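Local coordinates for protein SnoK (Streptomyces nogalater, PDB 5EPA) that probably acts as a non-heme iron, 2-oxoglutarate-dependent carbocyclase in the biosynthesis of the polyketide antibiotic nogalamycin, at residues A[18-23]-A[40-45]; A[148-153]-A[213-218]. One frame throughout, in Å; residues are numbered along the deposited sequence.

Contact 1 of 2, residues A[18-23]-A[40-45]; sequences GPTTAE and HIPRVL
The guanidinium of Arg43 meets Gly18 at its edge: Gly18 O lies in the guanidinium plane and takes the NE hydrogen at 2.8 Å in an almost straight bond (177° at the hydrogen). On the glycine side the donor stands well above the carbonyl plane. One face of the same guanidinium rests near its rim on CB of Pro42. A bend at chi3 (-65°) brings NE round to the glycine carbonyl. Beside this bond, Thr20 N donates to Arg43 O at 3.0 Å, again from above the carbonyl plane, and CA of Pro19 adds a CA-H...O contact to the same oxygen. Thr20 also grips the next carbonyl back: OG1 donates to Pro42 O over 2.7 Å, this time in the carbonyl plane. With chi1 at -48°, OG1 sits beside the threonine's own backbone N, which turns both donors onto consecutive carbonyls, while CG2 is swung to the other side and meets Ile41 CG2 at 3.6 Å, the two side chains crossing at about a right angle. A valine here would probably keep the methyl contact but leave Pro42 O without its hydroxyl partner. One water donates to both Thr20 O and Val44 O, closing the far end of the contact. Asp212 accepts from Arg43 N and from His40 NE2, and Glu99 and Arg106 bind the backbone of Ala22. The contact lays the N-terminal loop before helix 27-36 against the exit of edge strand 38-41, at the margin of the major sheet of this cupin-clan, double-stranded beta-helix fold of the PhyH family.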
ATOM      1  N   GLY A  18      13.051 -15.887  13.951  1.00 54.68           N
ATOM      2  CA  GLY A  18      13.594 -14.538  14.198  1.00 50.19           C
ATOM      3  C   GLY A  18      13.171 -13.337  13.331  1.00 45.65           C
ATOM      4  O   GLY A  18      12.657 -13.493  12.225  1.00 44.48           O
ATOM      5  N   PRO A  19      13.371 -12.111  13.830  1.00 42.83           N
ATOM      6  CA  PRO A  19      12.939 -10.926  13.077  1.00 39.97           C
ATOM      7  C   PRO A  19      13.678 -10.730  11.752  1.00 37.80           C
ATOM      8  O   PRO A  19      14.847 -11.046  11.645  1.00 38.54           O
ATOM      9  CB  PRO A  19      13.274  -9.748  14.007  1.00 41.72           C
ATOM     10  CG  PRO A  19      13.686 -10.343  15.309  1.00 43.49           C
ATOM     11  CD  PRO A  19      14.102 -11.755  15.052  1.00 44.43           C
ATOM     12  N   THR A  20      12.988 -10.221  10.749  1.00 35.35           N
ATOM     13  CA  THR A  20      13.658  -9.768   9.538  1.00 35.08           C
ATOM     14  C   THR A  20      13.942  -8.259   9.642  1.00 34.19           C
ATOM     15  O   THR A  20      13.056  -7.472   9.966  1.00 33.85           O
ATOM     16  CB  THR A  20      12.845 -10.026   8.269  1.00 34.07           C
ATOM     17  OG1 THR A  20      12.367 -11.375   8.263  1.00 35.57           O
ATOM     18  CG2 THR A  20      13.714  -9.798   7.055  1.00 34.20           C
ATOM     19  N   THR A  21      15.177  -7.881   9.356  1.00 34.25           N
ATOM     20  CA  THR A  21      15.623  -6.505   9.465  1.00 34.93           C
ATOM     21  C   THR A  21      16.155  -6.065   8.101  1.00 35.52           C
ATOM     22  O   THR A  21      16.401  -6.904   7.231  1.00 35.52           O
ATOM     23  CB  THR A  21      16.789  -6.365  10.457  1.00 35.67           C
ATOM     24  OG1 THR A  21      17.896  -7.156   9.992  1.00 36.36           O
ATOM     25  CG2 THR A  21      16.400  -6.812  11.861  1.00 36.34           C
ATOM     26  N   ALA A  22      16.417  -4.773   7.951  1.00 35.44           N
ATOM     27  CA  ALA A  22      17.038  -4.283   6.726  1.00 36.92           C
ATOM     28  C   ALA A  22      18.408  -4.896   6.491  1.00 39.85           C
ATOM     29  O   ALA A  22      18.826  -5.106   5.364  1.00 40.03           O
ATOM     30  CB  ALA A  22      17.167  -2.772   6.765  1.00 37.09           C
ATOM     31  N   GLU A  23      19.123  -5.162   7.571  1.00 43.30           N
ATOM     32  CA  GLU A  23      20.487  -5.663   7.497  1.00 47.69           C
ATOM     33  C   GLU A  23      20.515  -7.137   7.078  1.00 45.72           C
ATOM     34  O   GLU A  23      21.410  -7.548   6.364  1.00 45.32           O
ATOM     35  CB  GLU A  23      21.201  -5.492   8.866  1.00 52.70           C
ATOM     36  CG  GLU A  23      22.693  -5.817   8.872  1.00 59.24           C
ATOM     37  CD  GLU A  23      23.024  -7.298   9.210  1.00 66.78           C
ATOM     38  OE1 GLU A  23      22.217  -8.053   9.814  1.00 66.63           O
ATOM     39  OE2 GLU A  23      24.137  -7.744   8.842  1.00 76.67           O
ATOM     40  N   HIS A  40       6.671 -11.023   0.482  1.00 24.78           N
ATOM     41  CA  HIS A  40       6.226 -11.179   1.863  1.00 25.10           C
ATOM     42  C   HIS A  40       7.433 -11.243   2.782  1.00 25.72           C
ATOM     43  O   HIS A  40       8.239 -12.147   2.679  1.00 26.12           O
ATOM     44  CB  HIS A  40       5.401 -12.470   1.993  1.00 25.95           C
ATOM     45  CG  HIS A  40       4.998 -12.814   3.408  1.00 26.37           C
ATOM     46  ND1 HIS A  40       4.723 -14.097   3.808  1.00 27.18           N
ATOM     47  CD2 HIS A  40       4.861 -12.044   4.507  1.00 26.39           C
ATOM     48  CE1 HIS A  40       4.416 -14.103   5.087  1.00 27.74           C
ATOM     49  NE2 HIS A  40       4.486 -12.867   5.534  1.00 27.17           N
ATOM     50  N   ILE A  41       7.563 -10.261   3.667  1.00 25.85           N
ATOM     51  CA  ILE A  41       8.641 -10.258   4.648  1.00 26.64           C
ATOM     52  C   ILE A  41       8.068 -10.499   6.051  1.00 26.84           C
ATOM     53  O   ILE A  41       7.352  -9.677   6.582  1.00 25.70           O
ATOM     54  CB  ILE A  41       9.386  -8.937   4.640  1.00 26.62           C
ATOM     55  CG1 ILE A  41       9.858  -8.603   3.224  1.00 27.04           C
ATOM     56  CG2 ILE A  41      10.560  -8.998   5.600  1.00 27.25           C
ATOM     57  CD1 ILE A  41      10.841  -9.593   2.615  1.00 27.87           C
ATOM     58  N   PRO A  42       8.380 -11.641   6.649  1.00 28.41           N
ATOM     59  CA  PRO A  42       7.789 -11.861   7.960  1.00 29.08           C
ATOM     60  C   PRO A  42       8.549 -11.237   9.136  1.00 29.83           C
ATOM     61  O   PRO A  42       9.772 -11.028   9.076  1.00 30.25           O
ATOM     62  CB  PRO A  42       7.784 -13.385   8.093  1.00 29.77           C
ATOM     63  CG  PRO A  42       8.810 -13.876   7.123  1.00 30.49           C
ATOM     64  CD  PRO A  42       9.229 -12.766   6.216  1.00 29.63           C
ATOM     65  N   ARG A  43       7.801 -11.020  10.215  1.00 29.91           N
ATOM     66  CA  ARG A  43       8.358 -10.640  11.504  1.00 31.40           C
ATOM     67  C   ARG A  43       9.235  -9.361  11.449  1.00 30.46           C
ATOM     68  O   ARG A  43      10.361  -9.364  11.867  1.00 31.18           O
ATOM     69  CB  ARG A  43       9.126 -11.807  12.100  1.00 33.70           C
ATOM     70  CG  ARG A  43       8.280 -13.069  12.258  1.00 36.14           C
ATOM     71  CD  ARG A  43       9.094 -14.236  12.832  1.00 38.51           C
ATOM     72  NE  ARG A  43      10.143 -14.625  11.891  1.00 39.39           N
ATOM     73  CZ  ARG A  43       9.987 -15.443  10.870  1.00 39.87           C
ATOM     74  NH1 ARG A  43       8.800 -15.993  10.617  1.00 41.04           N
ATOM     75  NH2 ARG A  43      11.021 -15.696  10.079  1.00 40.10           N
ATOM     76  N   VAL A  44       8.690  -8.288  10.910  1.00 29.04           N
ATOM     77  CA  VAL A  44       9.413  -7.056  10.844  1.00 29.08           C
ATOM     78  C   VAL A  44       9.179  -6.274  12.144  1.00 30.22           C
ATOM     79  O   VAL A  44      10.117  -5.727  12.710  1.00 30.48           O
ATOM     80  CB  VAL A  44       8.983  -6.212   9.636  1.00 27.97           C
ATOM     81  CG1 VAL A  44       9.765  -4.923   9.585  1.00 27.90           C
ATOM     82  CG2 VAL A  44       9.173  -6.998   8.336  1.00 28.10           C
ATOM     83  N   LEU A  45       7.914  -6.237  12.580  1.00 30.31           N
ATOM     84  CA  LEU A  45       7.501  -5.662  13.855  1.00 30.99           C
ATOM     85  C   LEU A  45       7.289  -6.706  14.913  1.00 32.08           C
ATOM     86  O   LEU A  45       6.696  -7.748  14.659  1.00 33.66           O
ATOM     87  CB  LEU A  45       6.187  -4.923  13.689  1.00 30.21           C
ATOM     88  CG  LEU A  45       6.164  -3.801  12.664  1.00 29.98           C
ATOM     89  CD1 LEU A  45       4.801  -3.153  12.674  1.00 29.72           C
ATOM     90  CD2 LEU A  45       7.228  -2.732  12.989  1.00 30.96           C
TER
HETATM   91  O   HOH W   1      12.700  -6.159  12.138  1.00 28.15           O

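Contact 2 of 2, residues A[148-153]-A[213-218]. With AKG (2-oxoglutaric acid), chain H.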
ATOM      1  N   LEU A 148       6.884   2.020  -4.399  1.00 25.75           N
ATOM      2  CA  LEU A 148       6.318   0.796  -3.836  1.00 25.34           C
ATOM      3  C   LEU A 148       5.586   1.046  -2.520  1.00 24.74           C
ATOM      4  O   LEU A 148       5.727   2.100  -1.893  1.00 23.20           O
ATOM      5  CB  LEU A 148       7.401  -0.238  -3.608  1.00 26.18           C
ATOM      6  CG  LEU A 148       8.289  -0.142  -2.383  1.00 27.11           C
ATOM      7  CD1 LEU A 148       9.193  -1.352  -2.301  1.00 28.19           C
ATOM      8  CD2 LEU A 148       9.149   1.072  -2.459  1.00 28.53           C
ATOM      9  N   THR A 149       4.776   0.060  -2.128  1.00 23.93           N
ATOM     10  CA  THR A 149       3.930   0.155  -0.946  1.00 22.70           C
ATOM     11  C   THR A 149       4.289  -0.947   0.036  1.00 23.48           C
ATOM     12  O   THR A 149       4.522  -2.088  -0.376  1.00 23.11           O
ATOM     13  CB  THR A 149       2.459  -0.019  -1.302  1.00 22.43           C
ATOM     14  OG1 THR A 149       1.994   1.057  -2.135  1.00 22.53           O
ATOM     15  CG2 THR A 149       1.587  -0.087  -0.051  1.00 22.07           C
ATOM     16  N   ALA A 150       4.383  -0.581   1.309  1.00 22.85           N
ATOM     17  CA  ALA A 150       4.512  -1.525   2.394  1.00 22.79           C
ATOM     18  C   ALA A 150       3.140  -1.720   3.026  1.00 22.62           C
ATOM     19  O   ALA A 150       2.570  -0.783   3.544  1.00 23.56           O
ATOM     20  CB  ALA A 150       5.477  -0.992   3.444  1.00 22.94           C
ATOM     21  N   TRP A 151       2.615  -2.936   2.967  1.00 22.49           N
ATOM     22  CA  TRP A 151       1.307  -3.258   3.533  1.00 21.94           C
ATOM     23  C   TRP A 151       1.571  -3.992   4.811  1.00 22.35           C
ATOM     24  O   TRP A 151       1.994  -5.140   4.803  1.00 23.38           O
ATOM     25  CB  TRP A 151       0.524  -4.107   2.555  1.00 21.35           C
ATOM     26  CG  TRP A 151      -0.948  -4.260   2.827  1.00 21.05           C
ATOM     27  CD1 TRP A 151      -1.956  -3.453   2.420  1.00 20.79           C
ATOM     28  CD2 TRP A 151      -1.564  -5.360   3.496  1.00 20.96           C
ATOM     29  NE1 TRP A 151      -3.166  -3.958   2.822  1.00 20.74           N
ATOM     30  CE2 TRP A 151      -2.942  -5.135   3.490  1.00 20.68           C
ATOM     31  CE3 TRP A 151      -1.061  -6.504   4.141  1.00 21.47           C
ATOM     32  CZ2 TRP A 151      -3.843  -6.031   4.047  1.00 20.87           C
ATOM     33  CZ3 TRP A 151      -1.965  -7.375   4.739  1.00 21.84           C
ATOM     34  CH2 TRP A 151      -3.339  -7.131   4.686  1.00 21.42           C
ATOM     35  N   ILE A 152       1.433  -3.268   5.907  1.00 22.71           N
ATOM     36  CA  ILE A 152       1.861  -3.732   7.206  1.00 23.43           C
ATOM     37  C   ILE A 152       0.664  -4.338   7.909  1.00 23.74           C
ATOM     38  O   ILE A 152      -0.329  -3.661   8.123  1.00 24.46           O
ATOM     39  CB  ILE A 152       2.399  -2.542   8.034  1.00 23.58           C
ATOM     40  CG1 ILE A 152       3.533  -1.845   7.294  1.00 23.44           C
ATOM     41  CG2 ILE A 152       2.915  -3.016   9.389  1.00 24.46           C
ATOM     42  CD1 ILE A 152       3.733  -0.424   7.729  1.00 23.70           C
ATOM     43  N   ALA A 153       0.767  -5.576   8.328  1.00 24.31           N
ATOM     44  CA  ALA A 153      -0.341  -6.219   9.040  1.00 24.93           C
ATOM     45  C   ALA A 153      -0.309  -5.896  10.517  1.00 25.63           C
ATOM     46  O   ALA A 153       0.705  -6.123  11.168  1.00 25.98           O
ATOM     47  CB  ALA A 153      -0.261  -7.719   8.879  1.00 25.78           C
ATOM     48  N   VAL A 213       5.077  -7.867   6.877  1.00 25.28           N
ATOM     49  CA  VAL A 213       4.858  -6.839   5.865  1.00 25.21           C
ATOM     50  C   VAL A 213       4.929  -7.455   4.490  1.00 25.68           C
ATOM     51  O   VAL A 213       5.848  -8.220   4.207  1.00 27.52           O
ATOM     52  CB  VAL A 213       5.913  -5.722   5.941  1.00 24.46           C
ATOM     53  CG1 VAL A 213       5.591  -4.639   4.946  1.00 24.04           C
ATOM     54  CG2 VAL A 213       5.947  -5.113   7.328  1.00 24.93           C
ATOM     55  N   VAL A 214       3.990  -7.106   3.622  1.00 25.06           N
ATOM     56  CA  VAL A 214       4.124  -7.444   2.224  1.00 24.50           C
ATOM     57  C   VAL A 214       4.341  -6.164   1.439  1.00 24.02           C
ATOM     58  O   VAL A 214       3.550  -5.246   1.523  1.00 24.29           O
ATOM     59  CB  VAL A 214       2.882  -8.149   1.666  1.00 24.52           C
ATOM     60  CG1 VAL A 214       3.164  -8.696   0.269  1.00 24.80           C
ATOM     61  CG2 VAL A 214       2.447  -9.273   2.579  1.00 24.88           C
ATOM     62  N   PHE A 215       5.388  -6.143   0.627  1.00 24.21           N
ATOM     63  CA  PHE A 215       5.735  -4.992  -0.213  1.00 23.39           C
ATOM     64  C   PHE A 215       5.311  -5.270  -1.627  1.00 23.66           C
ATOM     65  O   PHE A 215       5.487  -6.377  -2.132  1.00 24.53           O
ATOM     66  CB  PHE A 215       7.250  -4.758  -0.230  1.00 23.72           C
ATOM     67  CG  PHE A 215       7.823  -4.367   1.080  1.00 23.43           C
ATOM     68  CD1 PHE A 215       8.129  -5.294   2.006  1.00 23.59           C
ATOM     69  CD2 PHE A 215       8.055  -3.018   1.371  1.00 23.58           C
ATOM     70  CE1 PHE A 215       8.627  -4.910   3.253  1.00 24.24           C
ATOM     71  CE2 PHE A 215       8.576  -2.626   2.585  1.00 23.62           C
ATOM     72  CZ  PHE A 215       8.863  -3.583   3.539  1.00 23.85           C
ATOM     73  N   HIS A 216       4.740  -4.278  -2.284  1.00 23.66           N
ATOM     74  CA  HIS A 216       4.421  -4.426  -3.715  1.00 23.87           C
ATOM     75  C   HIS A 216       4.711  -3.165  -4.517  1.00 22.97           C
ATOM     76  O   HIS A 216       4.405  -2.040  -4.100  1.00 21.46           O
ATOM     77  CB  HIS A 216       2.942  -4.942  -3.943  1.00 23.85           C
ATOM     78  CG  HIS A 216       1.875  -3.967  -3.564  1.00 23.12           C
ATOM     79  ND1 HIS A 216       1.341  -3.916  -2.306  1.00 23.18           N
ATOM     80  CD2 HIS A 216       1.272  -2.977  -4.264  1.00 23.26           C
ATOM     81  CE1 HIS A 216       0.457  -2.937  -2.237  1.00 22.25           C
ATOM     82  NE2 HIS A 216       0.362  -2.384  -3.425  1.00 22.68           N
ATOM     83  N   HIS A 217       5.249  -3.388  -5.706  1.00 23.50           N
ATOM     84  CA  HIS A 217       5.540  -2.309  -6.649  1.00 24.29           C
ATOM     85  C   HIS A 217       4.289  -1.569  -7.123  1.00 23.79           C
ATOM     86  O   HIS A 217       3.187  -2.108  -7.112  1.00 23.32           O
ATOM     87  CB  HIS A 217       6.298  -2.868  -7.825  1.00 25.54           C
ATOM     88  CG  HIS A 217       6.893  -1.830  -8.719  1.00 26.58           C
ATOM     89  ND1 HIS A 217       6.209  -1.289  -9.782  1.00 27.14           N
ATOM     90  CD2 HIS A 217       8.126  -1.274  -8.744  1.00 27.67           C
ATOM     91  CE1 HIS A 217       6.984  -0.426 -10.414  1.00 28.12           C
ATOM     92  NE2 HIS A 217       8.154  -0.397  -9.801  1.00 28.48           N
ATOM     93  N   CYS A 218       4.453  -0.306  -7.499  1.00 24.63           N
ATOM     94  CA  CYS A 218       3.306   0.562  -7.884  1.00 24.53           C
ATOM     95  C   CYS A 218       2.598   0.120  -9.175  1.00 25.36           C
ATOM     96  O   CYS A 218       1.509   0.589  -9.483  1.00 24.84           O
ATOM     97  CB  CYS A 218       3.706   2.042  -8.009  1.00 24.78           C
ATOM     98  SG  CYS A 218       4.931   2.402  -9.318  1.00 26.80           S
TER
HETATM   99  C1  AKG H 301      -2.748  -1.161  -1.259  1.00 13.40           C
HETATM  100  O1  AKG H 301      -2.092  -1.222  -0.188  1.00 14.55           O
HETATM  101  O2  AKG H 301      -2.359  -0.646  -2.341  1.00 14.12           O
HETATM  102  C2  AKG H 301      -4.106  -1.697  -1.304  1.00 13.68           C
HETATM  103  O5  AKG H 301      -4.646  -1.594  -2.395  1.00 16.29           O
HETATM  104  C3  AKG H 301      -4.745  -2.318  -0.088  1.00 13.19           C
HETATM  105  C4  AKG H 301      -6.236  -2.651  -0.193  1.00 12.89           C
HETATM  106  C5  AKG H 301      -6.724  -3.338   1.096  1.00 13.44           C
HETATM  107  O3  AKG H 301      -6.118  -3.187   2.206  1.00 13.85           O
HETATM  108  O4  AKG H 301      -7.729  -4.054   1.067  1.00 12.22           O
HETATM  109  O   HOH W   2       2.299   0.222  -4.589  1.00 19.75           O
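Thr149 and His216 lie side by side and point the same way, the threonine CB over one face of the imidazole, 4.0 Å from its centroid and offset toward the rim. His216 CG is wedged between its backbone N and carbonyl carbon (chi1 68°), which draws the ring back across the neighbouring strand. Trp151, on the same face of the sheet, leads away instead: chi1 of -166° sets CG anti to the backbone N, and NE1 donates a hydrogen bond to O3 of the 2-oxoglutarate, in the indole plane, at 3.1 Å. On the other face, Ala150 CB meets Phe215 CE2 obliquely at 3.6 Å; Leu148 CD1 and Val213 CG1 pack beside them, and Phe215 and Ile152 reach helix 98-108. The antiparallel strands are joined by paired backbone bonds between Thr149 and His216 and between Trp151 and Val214. A water accepts from Thr149 OG1 (2.6 Å) and donates to His216 O. The weak bond from His216 NE2 to the ligand O2 (3.4 Å) is secondary to its bond with Asp135, an iron ligand. Arg233 and Thr130 also bind the cosubstrate. The histidine thus touches both the iron's first shell and the 2-oxoglutarate, while the tryptophan binds the far carboxylate, consistent with a role in placing the cosubstrate beside iron.

Overall arrangement
Both contacts belong to the same antiparallel sheet, where strands 38-41 and 213-217 are neighbours, yet they differ in depth. Contact 2 is buried near the middle of the chain, contact 1 is partly exposed at its margin; their centres are about 13 Å apart. In contact 1 an irregular loop is fastened by two side-chain bonds and one backbone bond to carbonyls, and by a bridging water; in contact 2 regular strand pairing carries Thr149, Trp151 and His216 on the cosubstrate face and mostly apolar side chains on the other. Ile41 N probably bonds to Val213 O, and Val44, Leu45 and Ile41 pack on Val213, Ile152 and Phe215, so 40-45 joins the two contacts on the sheet's apolar side.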